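Local atomic coordinates of putative hemin transport system, substrate-binding protein (Burkholderia cenocepacia, PDB entry 5Y89), a protein that binds heme in the periplasm and probably hands it to the membrane-embedded part of a bacterial hemin-import system. Residues R7-G12 / P49-Q54; L71-A76 / F95-D100. All coordinates share one frame; numbering follows the deposited sequence.

Contact 1: residues R7-G12 / P49-Q54. With HEM (protoporphyrin IX containing Fe), chain C.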
ATOM      1  N   ARG A   7     -22.720  12.139  -3.562  1.00 68.44           N
ATOM      2  CA  ARG A   7     -22.059  11.029  -4.302  1.00 65.67           C
ATOM      3  C   ARG A   7     -20.584  11.068  -4.109  1.00 61.96           C
ATOM      4  O   ARG A   7     -19.953  12.097  -4.412  1.00 58.78           O
ATOM      5  CB  ARG A   7     -22.370  11.064  -5.802  1.00 67.03           C
ATOM      6  CG  ARG A   7     -23.832  10.641  -6.183  1.00 67.01           C
ATOM      7  CD  ARG A   7     -24.169  10.982  -7.635  1.00 68.34           C
ATOM      8  NE  ARG A   7     -23.412  10.129  -8.585  1.00 67.15           N
ATOM      9  CZ  ARG A   7     -23.716   8.857  -8.852  1.00 67.30           C
ATOM     10  NH1 ARG A   7     -24.752   8.238  -8.280  1.00 65.66           N
ATOM     11  NH2 ARG A   7     -22.997   8.204  -9.735  1.00 65.04           N
ATOM     12  N   VAL A   8     -20.013   9.986  -3.568  1.00 60.03           N
ATOM     13  CA  VAL A   8     -18.615   9.971  -3.216  1.00 58.92           C
ATOM     14  C   VAL A   8     -17.804   8.953  -4.063  1.00 56.51           C
ATOM     15  O   VAL A   8     -18.251   7.819  -4.289  1.00 58.20           O
ATOM     16  CB  VAL A   8     -18.397   9.596  -1.751  1.00 59.82           C
ATOM     17  CG1 VAL A   8     -16.912   9.752  -1.380  1.00 55.74           C
ATOM     18  CG2 VAL A   8     -19.232  10.482  -0.848  1.00 61.87           C
ATOM     19  N   ILE A   9     -16.609   9.387  -4.477  1.00 53.01           N
ATOM     20  CA  ILE A   9     -15.596   8.547  -5.104  1.00 51.45           C
ATOM     21  C   ILE A   9     -14.358   8.551  -4.223  1.00 51.05           C
ATOM     22  O   ILE A   9     -13.898   9.608  -3.774  1.00 51.21           O
ATOM     23  CB  ILE A   9     -15.238   9.052  -6.515  1.00 48.94           C
ATOM     24  CG1 ILE A   9     -16.375   8.800  -7.442  1.00 48.62           C
ATOM     25  CG2 ILE A   9     -14.010   8.311  -7.078  1.00 49.65           C
ATOM     26  CD1 ILE A   9     -16.241   9.535  -8.754  1.00 50.23           C
ATOM     27  N   VAL A  10     -13.791   7.363  -4.005  1.00 52.19           N
ATOM     28  CA  VAL A  10     -12.539   7.221  -3.223  1.00 53.38           C
ATOM     29  C   VAL A  10     -11.390   6.782  -4.151  1.00 51.47           C
ATOM     30  O   VAL A  10     -11.559   5.894  -4.987  1.00 49.43           O
ATOM     31  CB  VAL A  10     -12.633   6.209  -2.060  1.00 55.88           C
ATOM     32  CG1 VAL A  10     -13.660   6.668  -1.052  1.00 60.42           C
ATOM     33  CG2 VAL A  10     -13.059   4.834  -2.540  1.00 59.55           C
ATOM     34  N   ILE A  11     -10.232   7.412  -3.979  1.00 49.51           N
ATOM     35  CA  ILE A  11      -9.054   7.138  -4.743  1.00 48.07           C
ATOM     36  C   ILE A  11      -7.930   6.790  -3.769  1.00 49.18           C
ATOM     37  O   ILE A  11      -7.435   7.680  -3.029  1.00 50.26           O
ATOM     38  CB  ILE A  11      -8.570   8.335  -5.597  1.00 45.33           C
ATOM     39  CG1 ILE A  11      -9.652   8.898  -6.451  1.00 42.19           C
ATOM     40  CG2 ILE A  11      -7.370   7.915  -6.460  1.00 43.68           C
ATOM     41  CD1 ILE A  11     -10.211   7.974  -7.503  1.00 43.43           C
ATOM     42  N   GLY A  12      -7.543   5.514  -3.780  1.00 48.94           N
ATOM     43  CA  GLY A  12      -6.593   4.978  -2.825  1.00 51.51           C
ATOM     44  C   GLY A  12      -7.264   3.910  -1.978  1.00 54.87           C
ATOM     45  O   GLY A  12      -8.148   4.214  -1.143  1.00 50.97           O
ATOM     46  N   PRO A  49     -18.034   0.533  -9.331  1.00 55.32           N
ATOM     47  CA  PRO A  49     -17.390   0.710 -10.614  1.00 53.31           C
ATOM     48  C   PRO A  49     -16.115   1.518 -10.477  1.00 53.77           C
ATOM     49  O   PRO A  49     -15.966   2.268  -9.544  1.00 54.15           O
ATOM     50  CB  PRO A  49     -18.399   1.507 -11.407  1.00 53.98           C
ATOM     51  CG  PRO A  49     -19.280   2.216 -10.386  1.00 54.30           C
ATOM     52  CD  PRO A  49     -19.297   1.318  -9.189  1.00 54.26           C
ATOM     53  N   LYS A  50     -15.165   1.325 -11.388  1.00 54.25           N
ATOM     54  CA  LYS A  50     -13.833   1.917 -11.275  1.00 50.15           C
ATOM     55  C   LYS A  50     -13.611   3.053 -12.249  1.00 48.71           C
ATOM     56  O   LYS A  50     -14.052   3.005 -13.369  1.00 47.93           O
ATOM     57  CB  LYS A  50     -12.799   0.864 -11.508  1.00 51.14           C
ATOM     58  CG  LYS A  50     -12.747  -0.287 -10.486  1.00 53.73           C
ATOM     59  CD  LYS A  50     -13.211   0.146  -9.115  1.00 54.75           C
ATOM     60  CE  LYS A  50     -12.858  -0.826  -8.009  1.00 53.68           C
ATOM     61  NZ  LYS A  50     -13.766  -1.992  -8.013  1.00 56.47           N
ATOM     62  N   VAL A  51     -12.939   4.096 -11.785  1.00 49.07           N
ATOM     63  CA  VAL A  51     -12.655   5.299 -12.580  1.00 50.60           C
ATOM     64  C   VAL A  51     -11.333   5.214 -13.354  1.00 49.67           C
ATOM     65  O   VAL A  51     -11.028   6.096 -14.160  1.00 52.40           O
ATOM     66  CB  VAL A  51     -12.590   6.565 -11.686  1.00 51.13           C
ATOM     67  CG1 VAL A  51     -13.871   6.710 -10.928  1.00 55.19           C
ATOM     68  CG2 VAL A  51     -11.444   6.520 -10.706  1.00 52.39           C
ATOM     69  N   GLY A  52     -10.568   4.164 -13.105  1.00 46.75           N
ATOM     70  CA  GLY A  52      -9.163   4.120 -13.507  1.00 46.47           C
ATOM     71  C   GLY A  52      -8.270   3.766 -12.359  1.00 43.89           C
ATOM     72  O   GLY A  52      -8.765   3.236 -11.348  1.00 41.99           O
ATOM     73  N   TYR A  53      -6.970   4.072 -12.510  1.00 42.23           N
ATOM     74  CA  TYR A  53      -5.934   3.725 -11.540  1.00 40.43           C
ATOM     75  C   TYR A  53      -5.437   4.993 -10.858  1.00 39.94           C
ATOM     76  O   TYR A  53      -5.228   6.006 -11.497  1.00 43.50           O
ATOM     77  CB  TYR A  53      -4.728   3.006 -12.237  1.00 41.30           C
ATOM     78  CG  TYR A  53      -3.479   2.842 -11.374  1.00 39.40           C
ATOM     79  CD1 TYR A  53      -3.544   2.195 -10.152  1.00 42.28           C
ATOM     80  CD2 TYR A  53      -2.259   3.394 -11.745  1.00 40.13           C
ATOM     81  CE1 TYR A  53      -2.423   2.096  -9.316  1.00 40.80           C
ATOM     82  CE2 TYR A  53      -1.121   3.270 -10.956  1.00 39.59           C
ATOM     83  CZ  TYR A  53      -1.203   2.634  -9.708  1.00 42.73           C
ATOM     84  OH  TYR A  53      -0.031   2.469  -8.866  1.00 39.91           O
ATOM     85  N   GLN A  54      -5.232   4.888  -9.568  1.00 40.64           N
ATOM     86  CA  GLN A  54      -4.811   5.948  -8.684  1.00 43.38           C
ATOM     87  C   GLN A  54      -3.780   6.910  -9.240  1.00 46.04           C
ATOM     88  O   GLN A  54      -3.906   8.126  -9.026  1.00 45.24           O
ATOM     89  CB  GLN A  54      -4.214   5.280  -7.439  1.00 45.05           C
ATOM     90  CG  GLN A  54      -3.687   6.227  -6.364  1.00 44.50           C
ATOM     91  CD  GLN A  54      -3.343   5.534  -5.070  1.00 44.55           C
ATOM     92  OE1 GLN A  54      -2.581   6.041  -4.262  1.00 46.98           O
ATOM     93  NE2 GLN A  54      -3.936   4.380  -4.838  1.00 47.03           N
TER
HETATM   94  CHA HEM C 401       1.333   1.257  -5.166  0.50 37.97           C
HETATM   95  CHB HEM C 401       3.796   2.453  -9.149  0.50 34.85           C
HETATM   96  CHC HEM C 401       0.559   0.076 -11.887  0.50 37.01           C
HETATM   97  CHD HEM C 401      -1.814  -1.213  -7.921  0.50 39.66           C
HETATM   98  C1A HEM C 401       2.254   1.766  -6.027  0.50 37.22           C
HETATM   99  C2A HEM C 401       3.323   2.577  -5.609  0.50 37.84           C
HETATM  100  C3A HEM C 401       4.036   2.905  -6.718  0.50 36.03           C
HETATM  101  C4A HEM C 401       3.385   2.328  -7.830  0.50 35.84           C
HETATM  102  CMA HEM C 401       5.210   3.850  -6.759  0.50 35.73           C
HETATM  103  CAA HEM C 401       3.634   2.933  -4.175  0.50 39.29           C
HETATM  104  CBA HEM C 401       4.644   1.888  -3.622  0.50 41.16           C
HETATM  105  CGA HEM C 401       5.386   2.365  -2.366  0.50 42.36           C
HETATM  106  O1A HEM C 401       5.138   3.493  -1.806  0.50 41.31           O
HETATM  107  O2A HEM C 401       6.253   1.582  -1.863  0.50 41.57           O
HETATM  108  C1B HEM C 401       3.185   1.788 -10.225  0.50 35.33           C
HETATM  109  C2B HEM C 401       3.599   1.967 -11.598  0.50 34.72           C
HETATM  110  C3B HEM C 401       2.727   1.280 -12.413  0.50 36.48           C
HETATM  111  C4B HEM C 401       1.673   0.781 -11.454  0.50 37.17           C
HETATM  112  CMB HEM C 401       4.875   2.644 -12.055  0.50 34.67           C
HETATM  113  CAB HEM C 401       2.743   1.097 -13.924  0.50 37.52           C
HETATM  114  CBB HEM C 401       3.606   1.720 -14.780  0.50 35.95           C
HETATM  115  C1C HEM C 401      -0.425  -0.443 -11.071  0.50 38.23           C
HETATM  116  C2C HEM C 401      -1.636  -1.092 -11.500  0.50 39.46           C
HETATM  117  C3C HEM C 401      -2.262  -1.465 -10.311  0.50 40.22           C
HETATM  118  C4C HEM C 401      -1.431  -1.052  -9.236  0.50 39.23           C
HETATM  119  CMC HEM C 401      -2.136  -1.333 -12.919  0.50 39.30           C
HETATM  120  CAC HEM C 401      -3.563  -2.119 -10.037  0.50 40.86           C
HETATM  121  CBC HEM C 401      -4.327  -2.446 -11.033  0.50 41.74           C
HETATM  122  C1D HEM C 401      -1.104  -0.652  -6.872  0.50 39.88           C
HETATM  123  C2D HEM C 401      -1.503  -0.903  -5.462  0.50 39.89           C
HETATM  124  C3D HEM C 401      -0.684  -0.177  -4.726  0.50 39.25           C
HETATM  125  C4D HEM C 401       0.278   0.451  -5.660  0.50 39.09           C
HETATM  126  CMD HEM C 401      -2.684  -1.713  -4.993  0.50 40.97           C
HETATM  127  CAD HEM C 401      -0.687  -0.057  -3.218  0.50 41.22           C
HETATM  128  CBD HEM C 401      -1.952   0.605  -2.663  0.50 41.55           C
HETATM  129  CGD HEM C 401      -2.185   1.985  -3.250  0.50 41.35           C
HETATM  130  O1D HEM C 401      -1.234   2.639  -3.785  0.50 38.00           O
HETATM  131  O2D HEM C 401      -3.354   2.470  -3.204  0.50 40.11           O
HETATM  132  NA  HEM C 401       2.220   1.731  -7.415  0.50 37.44           N
HETATM  133  NB  HEM C 401       1.972   1.259 -10.217  0.50 36.94           N
HETATM  134  NC  HEM C 401      -0.463  -0.292  -9.748  0.50 37.21           N
HETATM  135  ND  HEM C 401      -0.094   0.238  -6.951  0.50 38.53           N
HETATM  136 FE   HEM C 401       0.822   0.727  -8.516  0.50 38.50          FE
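In the heme site, the loop 49-54 settles through Val-51 and Gln-54 on Ile-9 and Ile-11 of strand 6-11 and on Gly-12 just past its end. The two methyls of Val-51 divide the strand between them: CG2 meets Ile-11 CD1 at 3.7 Å, while CG1 approaches Ile-9 CG2 at 4.2 Å, both isoleucines lying on the same side of the strand. Ile-11 also uses its other branch, CG2, which sits 3.9 Å from Gln-54 CA; the two side chains slide past each other in opposite directions. With CG anti to the backbone N (chi1 179°) and an extended chain beyond, Gln-54 carries its amide past Gly-12, whose CA is 3.4 Å from NE2. That nitrogen donates to heme O2D across 2.6 Å, with an N-H...O angle of 148°, so the residue packed on the strand also holds a propionate. Tyr-53 leaves the backbone away from the strand, and its OH binds the iron at 2.0 Å; heme C1C lies over one ring face, offset toward the rim. Arg-55 NH1 is hydrogen-bonded to the same Tyr-53 OH. Axial tyrosine ligation from a cleft loop, here seated on valine-isoleucine packing, is as in other heme-binding periplasmic proteins.

Contact 2: residues L71-A76 / F95-D100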
ATOM      1  N   LEU A  71     -12.526  11.610  -2.079  1.00 53.72           N
ATOM      2  CA  LEU A  71     -11.533  11.379  -1.039  1.00 53.34           C
ATOM      3  C   LEU A  71     -10.312  10.732  -1.734  1.00 54.20           C
ATOM      4  O   LEU A  71     -10.443   9.645  -2.323  1.00 55.44           O
ATOM      5  CB  LEU A  71     -12.087  10.437   0.009  1.00 53.93           C
ATOM      6  CG  LEU A  71     -13.433  10.854   0.665  1.00 55.94           C
ATOM      7  CD1 LEU A  71     -13.811   9.827   1.734  1.00 57.15           C
ATOM      8  CD2 LEU A  71     -13.334  12.243   1.259  1.00 57.01           C
ATOM      9  N   ALA A  72      -9.144  11.391  -1.662  1.00 52.53           N
ATOM     10  CA  ALA A  72      -8.010  11.036  -2.499  1.00 49.98           C
ATOM     11  C   ALA A  72      -6.682  10.970  -1.742  1.00 48.81           C
ATOM     12  O   ALA A  72      -6.356  11.859  -0.975  1.00 48.52           O
ATOM     13  CB  ALA A  72      -7.901  12.021  -3.648  1.00 48.03           C
ATOM     14  N   SER A  73      -5.935   9.893  -1.961  1.00 48.60           N
ATOM     15  CA  SER A  73      -4.548   9.833  -1.539  1.00 48.38           C
ATOM     16  C   SER A  73      -3.763  10.979  -2.157  1.00 48.39           C
ATOM     17  O   SER A  73      -4.013  11.402  -3.290  1.00 46.09           O
ATOM     18  CB  SER A  73      -3.898   8.520  -1.984  1.00 49.98           C
ATOM     19  OG  SER A  73      -2.441   8.563  -1.839  1.00 49.43           O
ATOM     20  N   ALA A  74      -2.804  11.492  -1.395  1.00 50.23           N
ATOM     21  CA  ALA A  74      -1.839  12.499  -1.889  1.00 48.98           C
ATOM     22  C   ALA A  74      -1.035  11.970  -3.048  1.00 46.73           C
ATOM     23  O   ALA A  74      -0.568  12.776  -3.829  1.00 45.50           O
ATOM     24  CB  ALA A  74      -0.881  13.001  -0.763  1.00 46.44           C
ATOM     25  N   GLU A  75      -0.915  10.650  -3.190  1.00 44.70           N
ATOM     26  CA  GLU A  75      -0.220  10.070  -4.354  1.00 45.44           C
ATOM     27  C   GLU A  75      -1.103   9.844  -5.580  1.00 45.56           C
ATOM     28  O   GLU A  75      -0.627   9.359  -6.605  1.00 48.16           O
ATOM     29  CB  GLU A  75       0.508   8.757  -3.962  1.00 44.00           C
ATOM     30  CG  GLU A  75       1.715   8.996  -3.042  1.00 44.27           C
ATOM     31  CD  GLU A  75       2.379   7.721  -2.524  1.00 45.61           C
ATOM     32  OE1 GLU A  75       1.872   6.626  -2.695  1.00 48.69           O
ATOM     33  OE2 GLU A  75       3.422   7.776  -1.928  1.00 51.90           O
ATOM     34  N   ALA A  76      -2.374  10.171  -5.500  1.00 45.68           N
ATOM     35  CA  ALA A  76      -3.227  10.132  -6.706  1.00 44.57           C
ATOM     36  C   ALA A  76      -2.815  11.199  -7.705  1.00 41.25           C
ATOM     37  O   ALA A  76      -2.410  12.277  -7.336  1.00 43.94           O
ATOM     38  CB  ALA A  76      -4.689  10.300  -6.341  1.00 47.71           C
ATOM     39  N   PHE A  95      -5.461  13.152   1.470  1.00 56.35           N
ATOM     40  CA  PHE A  95      -4.829  12.542   2.671  1.00 56.98           C
ATOM     41  C   PHE A  95      -3.350  12.274   2.447  1.00 54.17           C
ATOM     42  O   PHE A  95      -2.973  11.751   1.380  1.00 56.52           O
ATOM     43  CB  PHE A  95      -5.538  11.244   3.015  1.00 58.81           C
ATOM     44  CG  PHE A  95      -6.972  11.437   3.391  1.00 59.75           C
ATOM     45  CD1 PHE A  95      -7.952  11.607   2.393  1.00 58.91           C
ATOM     46  CD2 PHE A  95      -7.361  11.467   4.709  1.00 61.30           C
ATOM     47  CE1 PHE A  95      -9.268  11.809   2.709  1.00 59.02           C
ATOM     48  CE2 PHE A  95      -8.707  11.694   5.042  1.00 62.96           C
ATOM     49  CZ  PHE A  95      -9.661  11.845   4.047  1.00 62.37           C
ATOM     50  N   ASP A  96      -2.511  12.611   3.418  1.00 56.05           N
ATOM     51  CA  ASP A  96      -1.079  12.496   3.263  1.00 57.68           C
ATOM     52  C   ASP A  96      -0.698  11.013   3.175  1.00 57.14           C
ATOM     53  O   ASP A  96      -1.428  10.123   3.664  1.00 55.94           O
ATOM     54  CB  ASP A  96      -0.300  13.207   4.386  1.00 61.88           C
ATOM     55  CG  ASP A  96      -0.246  12.386   5.735  1.00 66.16           C
ATOM     56  OD1 ASP A  96       0.242  11.218   5.785  1.00 63.11           O
ATOM     57  OD2 ASP A  96      -0.696  12.960   6.777  1.00 68.60           O
ATOM     58  N   GLU A  97       0.425  10.761   2.496  1.00 55.31           N
ATOM     59  CA  GLU A  97       0.995   9.427   2.422  1.00 54.50           C
ATOM     60  C   GLU A  97       2.400   9.477   2.981  1.00 55.02           C
ATOM     61  O   GLU A  97       3.341   9.058   2.355  1.00 50.66           O
ATOM     62  CB  GLU A  97       1.060   8.888   1.017  1.00 51.01           C
ATOM     63  CG  GLU A  97      -0.263   8.592   0.390  1.00 54.02           C
ATOM     64  CD  GLU A  97      -1.056   7.414   0.976  1.00 53.09           C
ATOM     65  OE1 GLU A  97      -0.604   6.792   1.948  1.00 52.59           O
ATOM     66  OE2 GLU A  97      -2.168   7.157   0.440  1.00 50.88           O
ATOM     67  N   ARG A  98       2.512   9.896   4.216  1.00 56.37           N
ATOM     68  CA  ARG A  98       3.780   9.877   4.920  1.00 63.90           C
ATOM     69  C   ARG A  98       4.266   8.496   5.413  1.00 62.69           C
ATOM     70  O   ARG A  98       5.301   8.417   6.022  1.00 69.49           O
ATOM     71  CB  ARG A  98       3.762  10.870   6.095  1.00 68.52           C
ATOM     72  CG  ARG A  98       3.844  12.306   5.642  1.00 73.16           C
ATOM     73  CD  ARG A  98       3.637  13.281   6.812  1.00 86.08           C
ATOM     74  NE  ARG A  98       2.745  14.360   6.350  1.00 97.76           N
ATOM     75  CZ  ARG A  98       1.968  15.141   7.118  1.00102.38           C
ATOM     76  NH1 ARG A  98       1.955  15.016   8.453  1.00103.35           N
ATOM     77  NH2 ARG A  98       1.225  16.099   6.539  1.00 98.91           N
ATOM     78  N   HIS A  99       3.534   7.431   5.159  1.00 62.04           N
ATOM     79  CA  HIS A  99       4.044   6.087   5.386  1.00 61.62           C
ATOM     80  C   HIS A  99       4.398   5.744   6.844  1.00 62.77           C
ATOM     81  O   HIS A  99       5.229   4.885   7.110  1.00 60.11           O
ATOM     82  CB  HIS A  99       5.245   5.817   4.473  1.00 59.83           C
ATOM     83  CG  HIS A  99       4.935   5.996   3.021  1.00 61.79           C
ATOM     84  ND1 HIS A  99       5.655   6.847   2.210  1.00 58.39           N
ATOM     85  CD2 HIS A  99       3.997   5.405   2.224  1.00 58.04           C
ATOM     86  CE1 HIS A  99       5.172   6.771   0.980  1.00 55.94           C
ATOM     87  NE2 HIS A  99       4.178   5.894   0.961  1.00 55.44           N
ATOM     88  N   ASP A 100       3.714   6.396   7.775  1.00 65.41           N
ATOM     89  CA  ASP A 100       3.866   6.150   9.220  1.00 66.90           C
ATOM     90  C   ASP A 100       2.484   5.957   9.861  1.00 70.12           C
ATOM     91  O   ASP A 100       1.452   6.016   9.178  1.00 71.43           O
ATOM     92  CB  ASP A 100       4.676   7.282   9.874  1.00 66.74           C
ATOM     93  CG  ASP A 100       4.053   8.665   9.621  1.00 68.80           C
ATOM     94  OD1 ASP A 100       2.818   8.758   9.370  1.00 69.13           O
ATOM     95  OD2 ASP A 100       4.785   9.678   9.722  1.00 70.54           O
TER
HETATM   96  O   HOH W   1       2.809   4.714  -1.152  1.00 41.46           O
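Ser-73 and Phe-95 form a parallel beta bridge, with CA atoms 5.0 Å apart, flanked by bonds from Phe-95 N to Ala-72 O (2.9 Å) and from Ala-74 N to Phe-95 O (2.8 Å). The Phe-95 ring turns back along strand 69-73: its edge faces Ala-72 O, nearly in plane, and CE1 reaches Leu-71 CB at 4.1 Å. From the Ser-73 side chain onward the contact is largely polar. Ser-73 OG, anti to its own backbone nitrogen (chi1 167°), donates to Glu-97 OE2 over 2.7 Å, using the anti lone pair of that oxygen, and accepts from Glu-75 N in an ST turn. Two bonds thus grip one hydroxyl. Glu-97 bends at chi2 (-69°) to bring its carboxylate back to the serine, while Lys-107 pairs with its other oxygen. The extended Glu-75 crosses Glu-97 at about a right angle, their carbon chains touching while the like charges stay apart. Glu-75 OE2 comes to 3.5 Å from His-99 NE2 at the ring edge; a water bridges the pair, donating to Glu-75 OE1 at 2.6 Å and hydrogen-bonded to His-99 NE2. Arg-55 forms a salt bridge with Glu-75 OE1, and His-99 touches the heme. Such loops, fanning out from the C-terminal ends of neighbouring parallel strands, build the ligand cleft in periplasmic binding proteins.

Overall arrangement
Both contacts reach the same parallel sheet, in which strand 6-11 lies beside strand 69-73 and strand 91-95 forms the next neighbour. Probable hydrogen bonds from Ile-11 N to Leu-71 O and from Ser-73 N to Ile-11 O join them, 2.8 and 2.9 Å long. All touching residues of contact 1 are buried, and the loop packs on the strand mainly through apolar side chains, without hydrogen bonds between the two segments; contact 2 is partly exposed, begins with strand pairing and ends in carboxylates, a histidine and water. Both converge on the heme: contact 1 supplies the iron ligand and a propionate partner, whereas Glu-75 in contact 2 engages Arg-55, itself hydrogen-bonded to Tyr-53 and the heme.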